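Probable starch synthase 4, chloroplastic/amyloplastic (Arabidopsis thaliana, PDB 6GNE) is probably a plastid starch synthase, a glycosyltransferase of the GT-B fold, held here with ADP and a glycan in the cleft between its two domains. Local coordinates at residues G29-G34 against F481-S486. Numbering follows the deposited sequence.
Sequences GDVVAG and FSWGSS. With ADP (adenosine-5'-diphosphate), chain F.
Trp-483 reaches from the turn that leads into the C-terminal helix to helix 27-41, where its indole meets Gly-34 and Val-31. Its CB already points toward that helix, and chi1 of -80° sets CG beside the backbone N, turned from the carbonyl carbon. From CG onward the pyrrole part of the ring runs over the backbone of Gly-34: Trp-483 CD1 is 3.5 Å from Gly-34 O, and Trp-483 NE1 comes within 3.4 Å of Gly-34 C, which lies over one ring face, displaced toward the rim. With no side chain at Gly-34, the indole can settle directly on the helix backbone. Further out, CZ2 and CH2 of Trp-483 are each 3.8 Å from Val-31 CG1; this methyl approaches obliquely, and the two side chains cross at about a right angle. The indole N-H points elsewhere, to a water in the ring plane 3.0 Å from Trp-483 NE1. That water in turn donates a weak bond to Asp-30 O, a carbonyl that also accepts from Gly-34 N at 2.9 Å. Leu-35 and Ala-38 extend the bed for the indole along helix 27-41. The preceding turn, at Asp-30 and Val-31, faces the ligands: Asp-30 OD2 accepts a hydrogen bond of 2.8 Å from ADP O3', Asp-30 OD1 pairs with Lys-24, and Val-31 touches the bound AC1. Since the one polar link between the segments is this water, weakly held at Asp-30, van der Waals fit of the indole on the Gly-34 peptide and a valine methyl probably does most of the holding, right beside the ligand cleft.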
loop_
_atom_site.group_PDB
_atom_site.type_symbol
_atom_site.label_atom_id
_atom_site.label_comp_id
_atom_site.label_asym_id
_atom_site.label_seq_id
_atom_site.Cartn_x
_atom_site.Cartn_y
_atom_site.Cartn_z
ATOM N N GLY A 29 -4.010 -2.244 -0.724
ATOM C CA GLY A 29 -4.813 -3.274 -0.116
ATOM C C GLY A 29 -4.620 -3.395 1.384
ATOM O O GLY A 29 -5.590 -3.647 2.078
ATOM N N ASP A 30 -3.381 -3.272 1.872
ATOM C CA ASP A 30 -3.108 -3.358 3.306
ATOM C C ASP A 30 -3.791 -2.237 4.070
ATOM O O ASP A 30 -4.376 -2.461 5.139
ATOM C CB ASP A 30 -1.599 -3.295 3.603
ATOM C CG ASP A 30 -0.887 -4.604 3.364
ATOM O OD1 ASP A 30 -1.515 -5.649 3.110
ATOM O OD2 ASP A 30 0.349 -4.610 3.482
ATOM N N VAL A 31 -3.687 -1.038 3.501
ATOM C CA VAL A 31 -4.222 0.165 4.101
ATOM C C VAL A 31 -5.745 0.152 4.185
ATOM O O VAL A 31 -6.313 0.524 5.220
ATOM C CB VAL A 31 -3.705 1.420 3.355
ATOM C CG1 VAL A 31 -4.448 2.693 3.807
ATOM C CG2 VAL A 31 -2.183 1.551 3.590
ATOM N N VAL A 32 -6.398 -0.292 3.120
ATOM C CA VAL A 32 -7.858 -0.293 3.099
ATOM C C VAL A 32 -8.363 -1.145 4.253
ATOM O O VAL A 32 -9.218 -0.692 4.990
ATOM C CB VAL A 32 -8.437 -0.752 1.742
ATOM C CG1 VAL A 32 -9.935 -0.993 1.820
ATOM C CG2 VAL A 32 -8.135 0.315 0.704
ATOM N N ALA A 33 -7.807 -2.342 4.427
ATOM C CA ALA A 33 -8.182 -3.234 5.540
ATOM C C ALA A 33 -7.801 -2.653 6.918
ATOM O O ALA A 33 -8.602 -2.641 7.858
ATOM C CB ALA A 33 -7.554 -4.607 5.353
ATOM N N GLY A 34 -6.586 -2.144 7.013
ATOM C CA GLY A 34 -6.067 -1.679 8.280
ATOM C C GLY A 34 -6.780 -0.451 8.829
ATOM O O GLY A 34 -7.159 -0.432 10.004
ATOM N N PHE A 481 3.092 0.806 15.892
ATOM C CA PHE A 481 2.832 0.930 14.446
ATOM C C PHE A 481 1.365 0.769 14.092
ATOM O O PHE A 481 1.007 0.780 12.925
ATOM C CB PHE A 481 3.659 -0.085 13.650
ATOM C CG PHE A 481 5.127 0.083 13.816
ATOM C CD1 PHE A 481 5.763 1.202 13.297
ATOM C CD2 PHE A 481 5.873 -0.845 14.540
ATOM C CE1 PHE A 481 7.131 1.381 13.452
ATOM C CE2 PHE A 481 7.247 -0.655 14.715
ATOM C CZ PHE A 481 7.878 0.459 14.166
ATOM N N SER A 482 0.505 0.648 15.094
ATOM C CA SER A 482 -0.927 0.451 14.835
ATOM C C SER A 482 -1.564 1.668 14.118
ATOM O O SER A 482 -0.925 2.702 13.963
ATOM C CB SER A 482 -1.652 0.193 16.142
ATOM O OG SER A 482 -1.731 1.384 16.866
ATOM N N TRP A 483 -2.816 1.544 13.689
ATOM C CA TRP A 483 -3.555 2.695 13.137
ATOM C C TRP A 483 -4.082 3.653 14.201
ATOM O O TRP A 483 -4.494 4.743 13.845
ATOM C CB TRP A 483 -4.713 2.234 12.255
ATOM C CG TRP A 483 -4.264 1.849 10.924
ATOM C CD1 TRP A 483 -3.906 0.602 10.507
ATOM C CD2 TRP A 483 -4.098 2.712 9.815
ATOM N NE1 TRP A 483 -3.535 0.636 9.186
ATOM C CE2 TRP A 483 -3.641 1.920 8.736
ATOM C CE3 TRP A 483 -4.315 4.070 9.611
ATOM C CZ2 TRP A 483 -3.363 2.450 7.485
ATOM C CZ3 TRP A 483 -4.044 4.608 8.345
ATOM C CH2 TRP A 483 -3.563 3.785 7.304
ATOM N N GLY A 484 -4.049 3.285 15.485
ATOM C CA GLY A 484 -4.530 4.153 16.570
ATOM C C GLY A 484 -4.434 5.661 16.308
ATOM O O GLY A 484 -5.443 6.391 16.211
ATOM N N SER A 485 -3.209 6.109 16.135
ATOM C CA SER A 485 -2.930 7.522 15.965
ATOM C C SER A 485 -3.490 8.116 14.643
ATOM O O SER A 485 -4.185 9.145 14.650
ATOM C CB SER A 485 -1.430 7.699 16.006
ATOM O OG SER A 485 -1.155 8.987 16.393
ATOM N N SER A 486 -3.178 7.464 13.524
ATOM C CA SER A 486 -3.586 7.948 12.202
ATOM C C SER A 486 -5.061 7.735 11.871
ATOM O O SER A 486 -5.624 8.521 11.110
ATOM C CB SER A 486 -2.732 7.339 11.091
ATOM O OG SER A 486 -1.456 7.873 11.176
HETATM P PB ADP F . 4.089 -0.907 -2.345
HETATM O O1B ADP F . 2.700 -0.443 -2.022
HETATM O O2B ADP F . 4.228 -2.314 -2.849
HETATM O O3B ADP F . 4.788 0.075 -3.258
HETATM P PA ADP F . 4.310 -0.982 0.530
HETATM O O1A ADP F . 5.499 -1.096 1.439
HETATM O O2A ADP F . 3.383 0.166 0.836
HETATM O O3A ADP F . 4.910 -0.904 -0.962
HETATM O "O5'" ADP F . 3.428 -2.324 0.548
HETATM C "C5'" ADP F . 3.978 -3.602 0.225
HETATM C "C4'" ADP F . 3.179 -4.793 0.785
HETATM O "O4'" ADP F . 3.232 -5.891 -0.138
HETATM C "C3'" ADP F . 3.760 -5.358 2.065
HETATM O "O3'" ADP F . 2.721 -5.994 2.791
HETATM C "C2'" ADP F . 4.725 -6.410 1.583
HETATM O "O2'" ADP F . 4.986 -7.407 2.555
HETATM C "C1'" ADP F . 3.967 -6.978 0.421
HETATM N N9 ADP F . 4.830 -7.544 -0.639
HETATM C C8 ADP F . 5.514 -6.872 -1.573
HETATM N N7 ADP F . 6.150 -7.729 -2.404
HETATM C C5 ADP F . 5.870 -8.979 -2.004
HETATM C C6 ADP F . 6.225 -10.368 -2.434
HETATM N N6 ADP F . 7.046 -10.566 -3.495
HETATM N N1 ADP F . 5.698 -11.401 -1.716
HETATM C C2 ADP F . 4.896 -11.176 -0.644
HETATM N N3 ADP F . 4.553 -9.951 -0.212
HETATM C C4 ADP F . 5.001 -8.844 -0.836
HETATM O O HOH W 1 -2.024 -0.685 6.995
#